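Local coordinates for protein adenylation domain (Streptomyces sp., PDB 5N9X) that belongs to the ANL superfamily of AMP-binding enzymes, as an adenylation domain with ATP and threonine bound in the model, at residues F24-L37 and E42-E54. Sequence-based numbering, arbitrary orientation.
Sequences FSRAAMEMPDRTAL and EKISYGLLHSWAE
Ala36 CB sits over the centre of one face of the Tyr46 ring, a CH-pi contact 3.6 Å from the centroid. Arg34 meets the same ring at its edge with its carbonyl group. Phe24 reaches the ring obliquely, its CE1 3.6 Å from Tyr46 CD1. Its CG is anti to the backbone N (chi1 -177°), which carries the ring from helix 24-30 across to helix 46-54. There CZ touches Leu49 CG, and CE2 comes to the edge of the His50 ring. Within its own helix, Ala28 CB lies over the rim of one face of Phe24. Glu54 CG likewise lies over one face of His50. Leu49 CD2 packs against Ala36 CB and Leu37 CG.

The axes of segments 24-30 and 46-54 come within 8.6 Å, with their N-to-C directions 131° apart. The backbones join in a beta hairpin with a classic bulge: Ile44 O accepts from both Ala36 N (2.7 Å) and Leu37 N (3.1 Å). Ile44 N returns a bond to Leu37 O. At the start of helix 46-54, Tyr46 N donates to Arg34 O (2.9 Å) and Gly47 N to Pro32 O (2.9 Å). Ser45 is the N-cap, and its OG accepts from Leu48 N.

Tyr46 OH bonds to Ala226 O, and Leu222 of helix 213-222 also touches this side chain. The ring is thus fixed by apolar packing and by a bond at its far end. The first-turn N-H groups of Tyr46, Gly47 and Leu48 are satisfied by Arg34 O, Pro32 O and Ser45 OG in turn. The first two bonds join the start of helix 46-54 to the turn Met31-Arg34, while the Ser45 cap is local to that helix end.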
# COMPACT_ATOMS: atom_id res chain seq x y z
N PHE A 24 -15.71 3.87 14.18
CA PHE A 24 -16.93 3.66 13.41
C PHE A 24 -18.19 3.94 14.25
O PHE A 24 -19.17 4.47 13.73
CB PHE A 24 -17.00 2.24 12.86
CG PHE A 24 -18.22 2.00 12.01
CD1 PHE A 24 -18.50 2.85 10.94
CD2 PHE A 24 -19.07 0.95 12.26
CE1 PHE A 24 -19.61 2.63 10.14
CE2 PHE A 24 -20.19 0.74 11.47
CZ PHE A 24 -20.46 1.58 10.41
N SER A 25 -18.16 3.56 15.53
CA SER A 25 -19.30 3.73 16.42
C SER A 25 -19.65 5.20 16.60
O SER A 25 -20.80 5.61 16.47
CB SER A 25 -19.00 3.09 17.77
OG SER A 25 -19.88 3.58 18.76
N ARG A 26 -18.63 5.99 16.88
CA ARG A 26 -18.81 7.42 17.01
C ARG A 26 -19.44 8.01 15.75
O ARG A 26 -20.54 8.54 15.79
CB ARG A 26 -17.47 8.07 17.32
CG ARG A 26 -17.52 9.54 17.54
CD ARG A 26 -16.26 10.11 17.01
NE ARG A 26 -15.34 10.47 18.09
CZ ARG A 26 -14.04 10.69 17.92
NH1 ARG A 26 -13.50 10.57 16.71
NH2 ARG A 26 -13.28 11.00 18.96
N ALA A 27 -18.76 7.89 14.62
CA ALA A 27 -19.28 8.41 13.37
C ALA A 27 -20.68 7.91 13.04
O ALA A 27 -21.51 8.67 12.54
CB ALA A 27 -18.32 8.06 12.24
N ALA A 28 -20.95 6.63 13.29
CA ALA A 28 -22.25 6.06 12.97
C ALA A 28 -23.32 6.53 13.95
O ALA A 28 -24.42 6.86 13.53
CB ALA A 28 -22.20 4.53 12.94
N MET A 29 -22.99 6.56 15.24
CA MET A 29 -23.92 7.11 16.24
C MET A 29 -24.22 8.56 15.94
O MET A 29 -25.35 9.01 16.09
CB MET A 29 -23.37 6.98 17.67
CG MET A 29 -24.20 7.72 18.72
SD MET A 29 -23.70 7.38 20.43
CE MET A 29 -24.05 5.63 20.50
N GLU A 30 -23.22 9.30 15.50
CA GLU A 30 -23.41 10.74 15.40
C GLU A 30 -23.88 11.20 14.05
O GLU A 30 -24.49 12.25 13.94
CB GLU A 30 -22.12 11.47 15.78
CG GLU A 30 -21.69 11.21 17.19
CD GLU A 30 -20.49 12.07 17.58
OE1 GLU A 30 -19.99 12.85 16.76
OE2 GLU A 30 -20.04 12.00 18.75
N MET A 31 -23.61 10.43 13.01
CA MET A 31 -24.04 10.85 11.68
C MET A 31 -24.78 9.75 10.91
O MET A 31 -24.47 9.49 9.75
CB MET A 31 -22.83 11.34 10.91
CG MET A 31 -22.13 12.53 11.58
SD MET A 31 -20.57 13.00 10.81
CE MET A 31 -19.55 11.75 11.59
N PRO A 32 -25.79 9.13 11.54
CA PRO A 32 -26.40 7.89 11.03
C PRO A 32 -27.08 8.03 9.67
O PRO A 32 -27.24 7.03 8.96
CB PRO A 32 -27.45 7.55 12.11
CG PRO A 32 -27.82 8.83 12.70
CD PRO A 32 -26.52 9.62 12.72
N ASP A 33 -27.47 9.25 9.33
CA ASP A 33 -28.15 9.54 8.08
C ASP A 33 -27.20 9.69 6.89
O ASP A 33 -27.60 9.48 5.73
CB ASP A 33 -29.00 10.81 8.23
CG ASP A 33 -28.17 12.00 8.73
OD1 ASP A 33 -27.21 11.78 9.51
OD2 ASP A 33 -28.46 13.14 8.31
N ARG A 34 -25.94 10.02 7.16
CA ARG A 34 -24.94 10.15 6.10
C ARG A 34 -24.64 8.84 5.38
O ARG A 34 -24.83 7.75 5.95
CB ARG A 34 -23.62 10.74 6.66
CG ARG A 34 -23.75 12.16 7.18
CD ARG A 34 -22.40 12.78 7.47
NE ARG A 34 -21.69 13.16 6.25
CZ ARG A 34 -22.05 14.16 5.45
NH1 ARG A 34 -23.13 14.89 5.73
NH2 ARG A 34 -21.33 14.44 4.38
N THR A 35 -24.16 8.94 4.14
CA THR A 35 -23.85 7.76 3.33
C THR A 35 -22.46 7.23 3.69
O THR A 35 -21.46 7.93 3.53
CB THR A 35 -23.89 8.09 1.81
OG1 THR A 35 -25.15 8.66 1.45
CG2 THR A 35 -23.67 6.84 0.97
N ALA A 36 -22.40 5.99 4.16
CA ALA A 36 -21.11 5.39 4.46
C ALA A 36 -20.51 4.76 3.19
O ALA A 36 -19.32 4.93 2.90
CB ALA A 36 -21.26 4.36 5.57
N LEU A 37 -21.33 4.01 2.45
CA LEU A 37 -20.86 3.33 1.25
C LEU A 37 -21.65 3.75 0.04
O LEU A 37 -22.88 3.88 0.11
CB LEU A 37 -20.94 1.80 1.41
CG LEU A 37 -20.29 1.14 2.64
CD1 LEU A 37 -20.52 -0.36 2.58
CD2 LEU A 37 -18.80 1.45 2.75
N GLU A 42 -25.89 2.51 -5.54
CA GLU A 42 -26.29 2.03 -4.24
C GLU A 42 -25.64 2.85 -3.14
O GLU A 42 -24.44 3.14 -3.18
CB GLU A 42 -25.95 0.54 -4.09
CG GLU A 42 -26.13 0.02 -2.67
CD GLU A 42 -25.88 -1.47 -2.56
OE1 GLU A 42 -24.87 -1.97 -3.12
OE2 GLU A 42 -26.72 -2.15 -1.92
N LYS A 43 -26.46 3.25 -2.16
CA LYS A 43 -25.97 3.99 -1.02
C LYS A 43 -26.40 3.34 0.26
O LYS A 43 -27.58 3.07 0.47
CB LYS A 43 -26.46 5.44 -1.04
CG LYS A 43 -25.65 6.34 -1.96
CD LYS A 43 -26.36 7.66 -2.22
CE LYS A 43 -25.37 8.69 -2.75
NZ LYS A 43 -26.07 9.82 -3.41
N ILE A 44 -25.43 3.06 1.12
CA ILE A 44 -25.75 2.61 2.46
C ILE A 44 -25.38 3.68 3.46
O ILE A 44 -24.26 4.23 3.45
CB ILE A 44 -25.04 1.29 2.81
CG1 ILE A 44 -25.26 0.25 1.73
CG2 ILE A 44 -25.53 0.78 4.13
CD1 ILE A 44 -24.16 0.19 0.72
N SER A 45 -26.35 3.99 4.32
CA SER A 45 -26.18 4.90 5.44
C SER A 45 -25.32 4.30 6.55
O SER A 45 -25.32 3.09 6.76
CB SER A 45 -27.55 5.27 6.01
OG SER A 45 -28.01 4.28 6.90
N TYR A 46 -24.59 5.17 7.24
CA TYR A 46 -23.85 4.80 8.43
C TYR A 46 -24.72 3.99 9.39
O TYR A 46 -24.36 2.87 9.75
CB TYR A 46 -23.30 6.05 9.11
CG TYR A 46 -21.93 6.45 8.63
CD1 TYR A 46 -20.78 5.93 9.21
CD2 TYR A 46 -21.79 7.35 7.58
CE1 TYR A 46 -19.53 6.30 8.76
CE2 TYR A 46 -20.56 7.72 7.12
CZ TYR A 46 -19.42 7.20 7.71
OH TYR A 46 -18.18 7.58 7.25
N GLY A 47 -25.87 4.55 9.77
CA GLY A 47 -26.84 3.85 10.60
C GLY A 47 -27.14 2.40 10.20
O GLY A 47 -27.16 1.52 11.07
N LEU A 48 -27.36 2.16 8.91
CA LEU A 48 -27.71 0.80 8.46
C LEU A 48 -26.48 -0.12 8.38
O LEU A 48 -26.56 -1.31 8.72
CB LEU A 48 -28.46 0.84 7.12
CG LEU A 48 -28.72 -0.51 6.43
CD1 LEU A 48 -29.79 -1.37 7.13
CD2 LEU A 48 -29.09 -0.30 4.93
N LEU A 49 -25.34 0.42 7.93
CA LEU A 49 -24.07 -0.30 8.00
C LEU A 49 -23.77 -0.73 9.45
O LEU A 49 -23.39 -1.88 9.71
CB LEU A 49 -22.93 0.55 7.43
CG LEU A 49 -21.54 -0.10 7.32
CD1 LEU A 49 -21.59 -1.55 6.78
CD2 LEU A 49 -20.56 0.75 6.51
N HIS A 50 -23.97 0.19 10.40
CA HIS A 50 -23.76 -0.12 11.80
C HIS A 50 -24.65 -1.26 12.28
O HIS A 50 -24.19 -2.17 12.97
CB HIS A 50 -23.98 1.11 12.68
CG HIS A 50 -23.60 0.88 14.11
ND1 HIS A 50 -24.52 0.66 15.10
CD2 HIS A 50 -22.38 0.81 14.70
CE1 HIS A 50 -23.89 0.49 16.25
NE2 HIS A 50 -22.59 0.57 16.03
N SER A 51 -25.93 -1.21 11.91
CA SER A 51 -26.85 -2.29 12.22
C SER A 51 -26.41 -3.65 11.69
O SER A 51 -26.43 -4.65 12.41
CB SER A 51 -28.24 -1.98 11.67
OG SER A 51 -29.01 -1.36 12.66
N TRP A 52 -26.06 -3.67 10.41
CA TRP A 52 -25.66 -4.86 9.69
C TRP A 52 -24.44 -5.47 10.40
O TRP A 52 -24.41 -6.68 10.72
CB TRP A 52 -25.37 -4.45 8.24
CG TRP A 52 -25.05 -5.52 7.25
CD1 TRP A 52 -25.00 -6.87 7.47
CD2 TRP A 52 -24.78 -5.33 5.85
NE1 TRP A 52 -24.69 -7.52 6.29
CE2 TRP A 52 -24.55 -6.59 5.29
CE3 TRP A 52 -24.71 -4.20 5.02
CZ2 TRP A 52 -24.26 -6.77 3.92
CZ3 TRP A 52 -24.40 -4.37 3.67
CH2 TRP A 52 -24.18 -5.64 3.14
N ALA A 53 -23.47 -4.61 10.71
CA ALA A 53 -22.22 -5.03 11.32
C ALA A 53 -22.39 -5.61 12.73
O ALA A 53 -21.80 -6.63 13.05
CB ALA A 53 -21.24 -3.84 11.35
N GLU A 54 -23.18 -4.94 13.57
CA GLU A 54 -23.54 -5.52 14.87
C GLU A 54 -24.15 -6.91 14.74
O GLU A 54 -23.78 -7.85 15.48
CB GLU A 54 -24.51 -4.60 15.63
CG GLU A 54 -23.94 -3.25 16.02
CD GLU A 54 -22.75 -3.40 16.97
OE1 GLU A 54 -22.83 -4.28 17.87
OE2 GLU A 54 -21.75 -2.65 16.82